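Local atomic coordinates of lysyl oxidase (Pichia pastoris, PDB entry 1W7C), a protein that probably oxidises primary amines, including peptidyl lysine side chains, to aldehydes as a copper- and topaquinone-dependent amine oxidase. Residues L335-D347 / H353-N365. Numbering follows the deposited sequence.
Sequences LSLQELIAEYGSD and HTFYSDISYGVGN. With IMD (imidazole), chain P.
Glu339 reaches across an antiparallel beta hairpin of the copper amine oxidase catalytic domain to hold the point where strand 355-357 turns into the short helix 358-361. Its chain bends at chi2 (61°), bringing the carboxylate up to Ser357 and Ile359. Glu339 OE2 accepts from Ser357 OG at 2.6 Å and OE1 takes Ile359 N on its syn lone pair, while the anti lone pair of OE1 receives Leu340 N of its own strand. Were Glu339 an alanine, Ser357 OG and the amides of Ile359 and Leu340 would probably lose their carboxylate acceptor, leaving the helix start less firmly tied to the strand. Further along, Ala342 and Tyr356 form a hydrogen-bonded pair. On one face of the hairpin Glu343, extended beyond CG, lies over the Phe355 ring, with CG 3.9 Å from the centroid in a CH-pi contact and the carboxylate stacked at 22° to the ring; Glu343 OE2 goes on to a salt bridge with Arg583. Ile341 runs alongside the same ring, CD1 touching CE2 of Phe355 at 3.6 Å. The face carrying Ala342 and Tyr356 lies near the copper ligands His488 and His490. Asp358, at the start of the helix, is the predicted proton acceptor. An imidazole, probably from the crystallisation liquor, lies over the Tyr356 ring with C4 above its centre, and its N3 donates to Asp358 OD1 at 2.9 Å, nearly straight at 173°.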
loop_
_atom_site.group_PDB
_atom_site.type_symbol
_atom_site.label_atom_id
_atom_site.label_comp_id
_atom_site.label_asym_id
_atom_site.label_seq_id
_atom_site.Cartn_x
_atom_site.Cartn_y
_atom_site.Cartn_z
ATOM N N LEU A 335 20.553 -5.326 4.919
ATOM C CA LEU A 335 19.144 -5.020 5.181
ATOM C C LEU A 335 18.719 -5.996 6.265
ATOM O O LEU A 335 18.710 -7.201 6.021
ATOM C CB LEU A 335 18.303 -5.188 3.899
ATOM C CG LEU A 335 16.783 -5.092 4.082
ATOM C CD1 LEU A 335 16.383 -3.732 4.625
ATOM C CD2 LEU A 335 16.090 -5.341 2.773
ATOM N N SER A 336 18.337 -5.517 7.422
ATOM C CA SER A 336 18.053 -6.454 8.507
ATOM C C SER A 336 17.001 -5.867 9.455
ATOM O O SER A 336 17.172 -4.805 10.048
ATOM C CB SER A 336 19.323 -6.785 9.294
ATOM O OG SER A 336 19.967 -5.603 9.723
ATOM N N LEU A 337 15.913 -6.605 9.611
ATOM C CA LEU A 337 14.991 -6.330 10.716
ATOM C C LEU A 337 15.769 -6.362 12.023
ATOM O O LEU A 337 16.559 -7.290 12.263
ATOM C CB LEU A 337 13.908 -7.401 10.732
ATOM C CG LEU A 337 12.909 -7.300 11.890
ATOM C CD1 LEU A 337 12.002 -6.093 11.756
ATOM C CD2 LEU A 337 12.130 -8.586 12.001
ATOM N N GLN A 338 15.488 -5.396 12.887
ATOM C CA GLN A 338 16.212 -5.226 14.132
ATOM C C GLN A 338 15.421 -5.546 15.384
ATOM O O GLN A 338 15.974 -6.040 16.356
ATOM C CB GLN A 338 16.671 -3.763 14.248
ATOM C CG GLN A 338 17.719 -3.448 13.236
ATOM C CD GLN A 338 19.017 -4.118 13.522
ATOM O OE1 GLN A 338 19.520 -4.054 14.644
ATOM N NE2 GLN A 338 19.561 -4.786 12.515
ATOM N N GLU A 339 14.141 -5.217 15.373
ATOM C CA GLU A 339 13.307 -5.276 16.592
ATOM C C GLU A 339 11.873 -5.106 16.200
ATOM O O GLU A 339 11.557 -4.469 15.194
ATOM C CB GLU A 339 13.713 -4.222 17.607
ATOM C CG GLU A 339 12.949 -4.139 18.927
ATOM C CD GLU A 339 13.022 -5.403 19.791
ATOM O OE1 GLU A 339 12.475 -6.463 19.395
ATOM O OE2 GLU A 339 13.584 -5.307 20.927
ATOM N N LEU A 340 11.012 -5.704 16.998
ATOM C CA LEU A 340 9.572 -5.526 16.897
ATOM C C LEU A 340 9.045 -5.383 18.306
ATOM O O LEU A 340 9.322 -6.233 19.167
ATOM C CB LEU A 340 8.832 -6.688 16.217
ATOM C CG LEU A 340 9.299 -7.372 15.004
ATOM C CD1 LEU A 340 10.374 -8.346 15.392
ATOM C CD2 LEU A 340 8.084 -8.117 14.360
ATOM N N ILE A 341 8.279 -4.335 18.548
ATOM C CA ILE A 341 7.685 -4.058 19.860
ATOM C C ILE A 341 6.169 -4.113 19.762
ATOM O O ILE A 341 5.570 -3.847 18.706
ATOM C CB ILE A 341 8.139 -2.709 20.483
ATOM C CG1 ILE A 341 7.746 -1.546 19.575
ATOM C CG2 ILE A 341 9.638 -2.795 20.768
ATOM C CD1 ILE A 341 7.920 -0.159 20.251
ATOM N N ALA A 342 5.559 -4.462 20.880
ATOM C CA ALA A 342 4.122 -4.396 21.016
ATOM C C ALA A 342 3.832 -3.763 22.357
ATOM O O ALA A 342 4.107 -4.375 23.407
ATOM C CB ALA A 342 3.488 -5.771 20.919
ATOM N N GLU A 343 3.358 -2.514 22.335
ATOM C CA GLU A 343 3.237 -1.700 23.510
ATOM C C GLU A 343 1.759 -1.374 23.755
ATOM O O GLU A 343 1.129 -0.703 22.928
ATOM C CB GLU A 343 4.022 -0.400 23.320
ATOM C CG GLU A 343 3.989 0.525 24.532
ATOM C CD GLU A 343 4.598 1.882 24.289
ATOM O OE1 GLU A 343 4.814 2.584 25.295
ATOM O OE2 GLU A 343 4.763 2.271 23.110
ATOM N N TYR A 344 1.232 -1.840 24.874
ATOM C CA TYR A 344 -0.206 -1.765 25.181
ATOM C C TYR A 344 -0.535 -0.600 26.075
ATOM O O TYR A 344 0.283 -0.229 26.933
ATOM C CB TYR A 344 -0.688 -3.091 25.823
ATOM C CG TYR A 344 -0.691 -4.233 24.842
ATOM C CD1 TYR A 344 0.495 -4.792 24.390
ATOM C CD2 TYR A 344 -1.886 -4.752 24.308
ATOM C CE1 TYR A 344 0.507 -5.790 23.458
ATOM C CE2 TYR A 344 -1.863 -5.743 23.359
ATOM C CZ TYR A 344 -0.666 -6.249 22.941
ATOM O OH TYR A 344 -0.676 -7.237 21.997
ATOM N N GLY A 345 -1.721 -0.023 25.859
ATOM C CA GLY A 345 -2.295 0.949 26.775
ATOM C C GLY A 345 -3.551 0.377 27.393
ATOM O O GLY A 345 -4.356 -0.213 26.690
ATOM N N SER A 346 -3.753 0.580 28.698
ATOM C CA SER A 346 -4.876 -0.086 29.358
ATOM C C SER A 346 -5.199 0.545 30.679
ATOM O O SER A 346 -4.408 1.291 31.216
ATOM C CB SER A 346 -4.477 -1.535 29.625
ATOM O OG SER A 346 -5.489 -2.303 30.248
ATOM N N ASP A 347 -6.403 0.261 31.150
ATOM C CA ASP A 347 -6.786 0.577 32.502
ATOM C C ASP A 347 -6.252 -0.417 33.509
ATOM O O ASP A 347 -6.284 -0.121 34.708
ATOM C CB ASP A 347 -8.321 0.652 32.650
ATOM C CG ASP A 347 -9.041 -0.649 32.237
ATOM O OD1 ASP A 347 -8.600 -1.319 31.259
ATOM O OD2 ASP A 347 -10.093 -1.029 32.797
ATOM N N HIS A 353 1.268 -2.716 31.598
ATOM C CA HIS A 353 2.663 -3.066 31.810
ATOM C C HIS A 353 3.221 -3.999 30.742
ATOM O O HIS A 353 4.278 -4.576 30.928
ATOM C CB HIS A 353 2.842 -3.662 33.209
ATOM C CG HIS A 353 2.633 -2.657 34.303
ATOM N ND1 HIS A 353 1.595 -2.740 35.207
ATOM C CD2 HIS A 353 3.298 -1.508 34.587
ATOM C CE1 HIS A 353 1.654 -1.699 36.025
ATOM N NE2 HIS A 353 2.685 -0.944 35.681
ATOM N N THR A 354 2.536 -4.109 29.607
ATOM C CA THR A 354 3.027 -4.943 28.526
ATOM C C THR A 354 3.709 -4.085 27.478
ATOM O O THR A 354 3.073 -3.244 26.834
ATOM C CB THR A 354 1.848 -5.712 27.903
ATOM O OG1 THR A 354 1.288 -6.619 28.869
ATOM C CG2 THR A 354 2.332 -6.578 26.751
ATOM N N PHE A 355 5.007 -4.328 27.286
ATOM C CA PHE A 355 5.809 -3.661 26.258
ATOM C C PHE A 355 6.802 -4.694 25.776
ATOM O O PHE A 355 7.966 -4.712 26.179
ATOM C CB PHE A 355 6.506 -2.451 26.901
ATOM C CG PHE A 355 7.083 -1.427 25.927
ATOM C CD1 PHE A 355 7.246 -0.103 26.328
ATOM C CD2 PHE A 355 7.539 -1.792 24.660
ATOM C CE1 PHE A 355 7.802 0.848 25.488
ATOM C CE2 PHE A 355 8.089 -0.829 23.827
ATOM C CZ PHE A 355 8.232 0.452 24.236
ATOM N N TYR A 356 6.319 -5.609 24.948
ATOM C CA TYR A 356 7.149 -6.700 24.462
ATOM C C TYR A 356 8.277 -6.222 23.565
ATOM O O TYR A 356 8.063 -5.376 22.679
ATOM C CB TYR A 356 6.340 -7.755 23.670
ATOM C CG TYR A 356 5.274 -8.466 24.461
ATOM C CD1 TYR A 356 3.950 -8.452 24.048
ATOM C CD2 TYR A 356 5.584 -9.113 25.642
ATOM C CE1 TYR A 356 2.962 -9.058 24.783
ATOM C CE2 TYR A 356 4.601 -9.764 26.376
ATOM C CZ TYR A 356 3.292 -9.711 25.966
ATOM O OH TYR A 356 2.332 -10.294 26.767
ATOM N N SER A 357 9.435 -6.859 23.746
ATOM C CA SER A 357 10.512 -6.904 22.770
ATOM C C SER A 357 10.522 -8.281 22.149
ATOM O O SER A 357 10.886 -9.265 22.784
ATOM C CB SER A 357 11.838 -6.696 23.478
ATOM O OG SER A 357 12.940 -7.149 22.671
ATOM N N ASP A 358 10.114 -8.401 20.893
ATOM C CA ASP A 358 9.981 -9.712 20.303
ATOM C C ASP A 358 11.321 -10.375 20.015
ATOM O O ASP A 358 11.404 -11.604 20.022
ATOM C CB ASP A 358 9.071 -9.663 19.084
ATOM C CG ASP A 358 7.619 -9.698 19.449
ATOM O OD1 ASP A 358 7.275 -10.073 20.593
ATOM O OD2 ASP A 358 6.754 -9.332 18.664
ATOM N N ILE A 359 12.394 -9.586 19.882
ATOM C CA ILE A 359 13.698 -10.243 19.720
ATOM C C ILE A 359 14.213 -10.849 21.036
ATOM O O ILE A 359 15.033 -11.739 20.993
ATOM C CB ILE A 359 14.782 -9.319 19.073
ATOM C CG1 ILE A 359 15.289 -8.219 20.014
ATOM C CG2 ILE A 359 14.302 -8.819 17.721
ATOM C CD1 ILE A 359 16.470 -7.467 19.433
ATOM N N SER A 360 13.740 -10.350 22.190
ATOM C CA SER A 360 14.069 -11.030 23.438
ATOM C C SER A 360 13.515 -12.455 23.452
ATOM O O SER A 360 14.197 -13.364 23.900
ATOM C CB SER A 360 13.611 -10.253 24.664
ATOM O OG SER A 360 12.218 -10.298 24.899
ATOM N N TYR A 361 12.304 -12.652 22.966
ATOM C CA TYR A 361 11.698 -13.977 22.856
ATOM C C TYR A 361 12.333 -14.770 21.717
ATOM O O TYR A 361 12.432 -15.980 21.790
ATOM C CB TYR A 361 10.185 -13.867 22.645
ATOM C CG TYR A 361 9.494 -13.299 23.846
ATOM C CD1 TYR A 361 9.205 -11.954 23.948
ATOM C CD2 TYR A 361 9.192 -14.113 24.917
ATOM C CE1 TYR A 361 8.606 -11.438 25.088
ATOM C CE2 TYR A 361 8.589 -13.618 26.055
ATOM C CZ TYR A 361 8.298 -12.278 26.145
ATOM O OH TYR A 361 7.726 -11.721 27.256
ATOM N N GLY A 362 12.705 -14.077 20.654
ATOM C CA GLY A 362 13.278 -14.648 19.453
ATOM C C GLY A 362 12.259 -14.608 18.326
ATOM O O GLY A 362 11.152 -15.118 18.467
ATOM N N VAL A 363 12.651 -14.029 17.193
ATOM C CA VAL A 363 11.842 -14.030 15.978
ATOM C C VAL A 363 12.250 -15.202 15.065
ATOM O O VAL A 363 11.439 -15.696 14.271
ATOM C CB VAL A 363 12.020 -12.659 15.236
ATOM C CG1 VAL A 363 11.277 -12.604 13.929
ATOM C CG2 VAL A 363 11.591 -11.487 16.131
ATOM N N GLY A 364 13.500 -15.676 15.195
ATOM C CA GLY A 364 14.085 -16.693 14.332
ATOM C C GLY A 364 14.091 -18.111 14.881
ATOM O O GLY A 364 14.759 -18.990 14.323
ATOM N N ASN A 365 13.349 -18.334 15.958
ATOM C CA ASN A 365 13.304 -19.642 16.622
ATOM C C ASN A 365 11.898 -20.211 16.688
ATOM O O ASN A 365 11.538 -20.876 17.660
ATOM C CB ASN A 365 13.923 -19.566 18.027
ATOM C CG ASN A 365 13.224 -18.569 18.920
ATOM O OD1 ASN A 365 12.311 -17.855 18.484
ATOM N ND2 ASN A 365 13.685 -18.471 20.177
HETATM N N1 IMD P . 3.248 -12.395 22.464
HETATM C C2 IMD P . 3.985 -11.743 21.523
HETATM N N3 IMD P . 5.201 -11.495 22.091
HETATM C C4 IMD P . 5.221 -11.990 23.343
HETATM C C5 IMD P . 3.983 -12.549 23.586
#